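Local coordinates for 457aa long hypothetical protein (Pyrococcus horikoshii, PDB 2CSU) that is of unknown function but carries a Rossmann-like CoA binding domain followed by two domains related to succinyl-CoA ligase, at residues L2-N7 and G121-G126; G183-V188 and G212-K217. All coordinates share one frame; numbering follows the deposited sequence.

Contact 1 of 2, residues L2-N7 and G121-G126; sequences LDYFFN and GMRIIG
R123, whose CB and CG meet Y4 and F5, shares one acceptor with its neighbour in the strand: D187 OD2 takes a salt bridge from R123 NE and a hydrogen bond from the backbone N of I124, while R123 NH2 forms a salt bridge with E192. Strand 123-125 is an outermost strand, within this chain, of the five-stranded parallel sheet of the Rossmann-like CoA binding domain; the N-terminal loop 2-7 packs beside it. Bends at chi2 (-40°) and chi3 turn the charged end off from the CB and CG that do the touching. Y4 OH lies 3.3 Å from R123 CG, a contact with carbon, and the phenol and guanidinium planes stand 68° apart, so the two flat groups are not stacked. F5 goes deeper. Its CZ is 3.6 Å from R123 O, which sits at the ring edge, near the ring plane, while CE2 approaches R123 CB at 4.0 Å. L2 CD2 also lies in plane at the edge of F5. One face of that ring carries Y4 CE1, offset toward the rim; the opposite face receives I125. There I125 CG1 reaches F5 CZ at 3.7 Å, and I125 CD1 makes a CH-pi contact 4.0 Å from the F5 centroid, only 10° off the normal.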
# COMPACT_ATOMS: atom_id res chain seq x y z
N LEU A 2 -4.34 17.23 30.82
CA LEU A 2 -3.92 16.72 29.52
C LEU A 2 -4.95 17.02 28.44
O LEU A 2 -4.83 16.62 27.29
CB LEU A 2 -3.73 15.20 29.65
CG LEU A 2 -2.34 14.83 30.17
CD1 LEU A 2 -1.70 13.69 29.38
CD2 LEU A 2 -1.35 16.00 30.11
N ASP A 3 -6.02 17.74 28.85
CA ASP A 3 -7.04 18.12 27.89
C ASP A 3 -6.71 19.45 27.22
O ASP A 3 -6.98 19.68 26.05
CB ASP A 3 -8.38 18.22 28.62
CG ASP A 3 -9.48 18.49 27.60
OD1 ASP A 3 -9.56 17.74 26.63
OD2 ASP A 3 -10.24 19.43 27.79
N TYR A 4 -6.12 20.33 28.06
CA TYR A 4 -5.71 21.63 27.54
C TYR A 4 -4.69 21.49 26.41
O TYR A 4 -4.30 22.46 25.76
CB TYR A 4 -5.10 22.43 28.69
CG TYR A 4 -4.10 21.60 29.41
CD1 TYR A 4 -2.84 21.39 28.85
CD2 TYR A 4 -4.41 21.04 30.65
CE1 TYR A 4 -1.90 20.63 29.52
CE2 TYR A 4 -3.47 20.27 31.32
CZ TYR A 4 -2.22 20.06 30.76
OH TYR A 4 -1.28 19.30 31.42
N PHE A 5 -4.24 20.24 26.20
CA PHE A 5 -3.29 19.98 25.12
C PHE A 5 -3.99 19.92 23.76
O PHE A 5 -3.49 20.41 22.75
CB PHE A 5 -2.59 18.66 25.41
CG PHE A 5 -1.29 18.91 26.11
CD1 PHE A 5 -0.34 19.73 25.51
CD2 PHE A 5 -1.04 18.32 27.33
CE1 PHE A 5 0.87 19.96 26.15
CE2 PHE A 5 0.18 18.56 27.97
CZ PHE A 5 1.14 19.38 27.38
N PHE A 6 -5.15 19.24 23.80
CA PHE A 6 -5.88 18.99 22.56
C PHE A 6 -7.11 19.89 22.41
O PHE A 6 -7.72 19.98 21.36
CB PHE A 6 -6.31 17.52 22.56
CG PHE A 6 -5.11 16.64 22.79
CD1 PHE A 6 -4.24 16.40 21.74
CD2 PHE A 6 -4.88 16.10 24.04
CE1 PHE A 6 -3.12 15.61 21.95
CE2 PHE A 6 -3.75 15.31 24.24
CZ PHE A 6 -2.87 15.06 23.20
N ASN A 7 -7.49 20.63 23.45
CA ASN A 7 -8.62 21.55 23.37
C ASN A 7 -8.25 22.83 24.12
O ASN A 7 -8.95 23.25 25.05
CB ASN A 7 -9.87 20.88 23.96
CG ASN A 7 -10.48 19.86 23.00
OD1 ASN A 7 -10.85 20.20 21.87
ND2 ASN A 7 -10.60 18.60 23.44
N GLY A 121 3.83 23.59 37.90
CA GLY A 121 2.64 22.78 37.63
C GLY A 121 2.36 22.62 36.12
O GLY A 121 1.23 22.50 35.67
N MSE A 122 3.44 22.66 35.33
CA MSE A 122 3.26 22.51 33.90
C MSE A 122 3.63 21.09 33.44
O MSE A 122 4.41 20.38 34.06
CB MSE A 122 4.14 23.55 33.21
CG MSE A 122 4.12 24.90 33.94
SE MSE A 122 4.34 26.29 32.82
CE MSE A 122 5.84 25.73 32.01
N ARG A 123 2.99 20.67 32.35
CA ARG A 123 3.38 19.42 31.71
C ARG A 123 4.06 19.67 30.36
O ARG A 123 3.69 20.55 29.60
CB ARG A 123 2.13 18.57 31.51
CG ARG A 123 1.49 18.16 32.84
CD ARG A 123 2.55 17.78 33.89
NE ARG A 123 3.40 16.70 33.39
CZ ARG A 123 2.85 15.47 33.31
NH1 ARG A 123 1.60 15.29 33.68
NH2 ARG A 123 3.59 14.45 32.87
N ILE A 124 5.12 18.87 30.09
CA ILE A 124 5.87 19.10 28.86
C ILE A 124 5.84 17.89 27.92
O ILE A 124 6.10 16.76 28.30
CB ILE A 124 7.32 19.43 29.22
CG1 ILE A 124 7.42 20.90 29.64
CG2 ILE A 124 8.22 19.24 27.99
CD1 ILE A 124 8.82 21.26 30.15
N ILE A 125 5.47 18.17 26.66
CA ILE A 125 5.65 17.14 25.64
C ILE A 125 6.89 17.40 24.79
O ILE A 125 7.10 18.49 24.27
CB ILE A 125 4.40 17.14 24.75
CG1 ILE A 125 3.16 16.80 25.59
CG2 ILE A 125 4.54 16.05 23.67
CD1 ILE A 125 1.96 16.42 24.72
N GLY A 126 7.74 16.37 24.68
CA GLY A 126 9.03 16.55 24.03
C GLY A 126 10.16 16.49 25.06
O GLY A 126 10.08 15.79 26.06

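Contact 2 of 2, residues G183-V188 and G212-K217; sequences GNMADV and GVRNGK
With CG anti to the backbone N (chi1 -176°), the selenomethionine M185 runs out extended and then bends at chi3 (96°), which brings its CE up to loop 212-215; R214, bent at chi2 (142°), returns toward the backbone of N184 and M185. The two side chains therefore slide past each other in opposite directions, with M185 CE 3.9 Å from R214 NH1. The methyl also comes 4.2 Å from G212 O and 4.4 Å from V213 CA. Over one face of the R214 guanidinium lies M185 O, 3.7 Å from CZ and offset toward the rim, a position above the plane and not in line with the N-H bonds. N184 O stands obliquely to the same group, 3.3 Å from R214 NH2. R214 is exposed and touches a crystal neighbour, so its pose may partly reflect the lattice, whereas M185 is buried. The CB of N184 is directed away from 212-217, and its ND2 is hydrogen-bonded to E101 and E110. Within the flavodoxin-like domain, the loops joined here follow strands 175-181 and 205-210, both parallel to strand 152-156 between them; M185 and V213 also touch F190 of helix 190-197, and N215 caps helix 216-229 through OD1.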
# COMPACT_ATOMS: atom_id res chain seq x y z
N GLY A 183 8.54 12.82 20.84
CA GLY A 183 9.97 13.07 20.72
C GLY A 183 10.74 12.45 21.88
O GLY A 183 10.65 11.26 22.16
N ASN A 184 11.59 13.17 22.62
CA ASN A 184 12.38 12.58 23.70
C ASN A 184 11.52 12.03 24.84
O ASN A 184 12.02 11.29 25.68
CB ASN A 184 13.38 13.61 24.25
CG ASN A 184 14.39 14.06 23.21
OD1 ASN A 184 14.54 13.44 22.16
ND2 ASN A 184 15.09 15.15 23.50
N MSE A 185 10.24 12.40 24.86
CA MSE A 185 9.27 11.97 25.86
C MSE A 185 9.82 12.12 27.28
O MSE A 185 9.89 11.18 28.06
CB MSE A 185 8.94 10.51 25.58
CG MSE A 185 7.85 9.96 26.51
SE MSE A 185 7.22 8.38 25.96
CE MSE A 185 8.27 7.34 26.99
N ALA A 186 10.25 13.36 27.59
CA ALA A 186 10.85 13.61 28.90
C ALA A 186 9.81 13.61 30.02
O ALA A 186 10.03 13.09 31.11
CB ALA A 186 11.55 14.97 28.84
N ASP A 187 8.66 14.24 29.74
CA ASP A 187 7.63 14.36 30.76
C ASP A 187 6.44 13.44 30.47
O ASP A 187 6.40 12.27 30.83
CB ASP A 187 7.18 15.81 30.81
CG ASP A 187 6.55 16.10 32.16
OD1 ASP A 187 6.55 15.19 33.00
OD2 ASP A 187 6.07 17.21 32.36
N VAL A 188 5.41 14.03 29.82
CA VAL A 188 4.25 13.24 29.44
C VAL A 188 4.66 12.04 28.60
O VAL A 188 5.42 12.15 27.64
CB VAL A 188 3.31 14.15 28.65
CG1 VAL A 188 2.09 13.35 28.18
CG2 VAL A 188 2.85 15.31 29.50
N GLY A 212 10.62 2.55 22.75
CA GLY A 212 10.77 1.98 24.08
C GLY A 212 10.15 2.88 25.15
O GLY A 212 10.13 4.10 25.05
N VAL A 213 9.60 2.23 26.19
CA VAL A 213 9.02 2.98 27.29
C VAL A 213 9.99 3.09 28.46
O VAL A 213 10.96 2.35 28.58
CB VAL A 213 7.75 2.25 27.74
CG1 VAL A 213 6.89 1.91 26.52
CG2 VAL A 213 8.11 0.98 28.47
N ARG A 214 9.72 4.08 29.34
CA ARG A 214 10.59 4.25 30.50
C ARG A 214 10.13 3.39 31.68
O ARG A 214 10.87 2.58 32.23
CB ARG A 214 10.57 5.73 30.90
CG ARG A 214 11.73 6.51 30.29
CD ARG A 214 11.31 7.92 29.86
NE ARG A 214 12.49 8.72 29.50
CZ ARG A 214 12.79 8.82 28.20
NH1 ARG A 214 12.05 8.21 27.29
NH2 ARG A 214 13.86 9.53 27.82
N ASN A 215 8.86 3.61 32.09
CA ASN A 215 8.31 2.83 33.18
C ASN A 215 7.44 1.68 32.66
O ASN A 215 6.22 1.75 32.61
CB ASN A 215 7.47 3.76 34.05
CG ASN A 215 7.37 3.20 35.45
OD1 ASN A 215 7.08 2.02 35.66
ND2 ASN A 215 7.64 4.07 36.43
N GLY A 216 8.12 0.60 32.22
CA GLY A 216 7.40 -0.54 31.66
C GLY A 216 6.28 -1.02 32.59
O GLY A 216 5.25 -1.49 32.15
N LYS A 217 6.51 -0.90 33.89
CA LYS A 217 5.54 -1.33 34.89
C LYS A 217 4.25 -0.52 34.81
O LYS A 217 3.16 -1.07 34.76
CB LYS A 217 6.15 -1.20 36.29
CG LYS A 217 5.19 -1.47 37.44
CD LYS A 217 4.74 -2.93 37.50
CE LYS A 217 3.52 -3.12 38.38
NZ LYS A 217 2.28 -2.91 37.60

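How the contacts relate
Contacts 1 and 2 follow in series along the chain, and their centres lie 15 Å apart on the same side of the chain's centre. They touch directly: loop 183-188 runs beside 121-126 in the antiparallel sense, as backbone bonds pairing V188 with I124 and A186 with G126 indicate. G126 O to A186 N, at 2.9 Å, is a probable hydrogen bond, and R123 NH2 packs 3.5 Å from V188 CG2. Contact 1 packs the loop before strand 10-14 on strand 123-125 of the CoA binding domain's parallel sheet; contact 2 joins loops following strands of the mixed sheet in the flavodoxin-like domain. Loop 183-188 thus joins the edge of the first sheet to loop 212-215, linking the two domains.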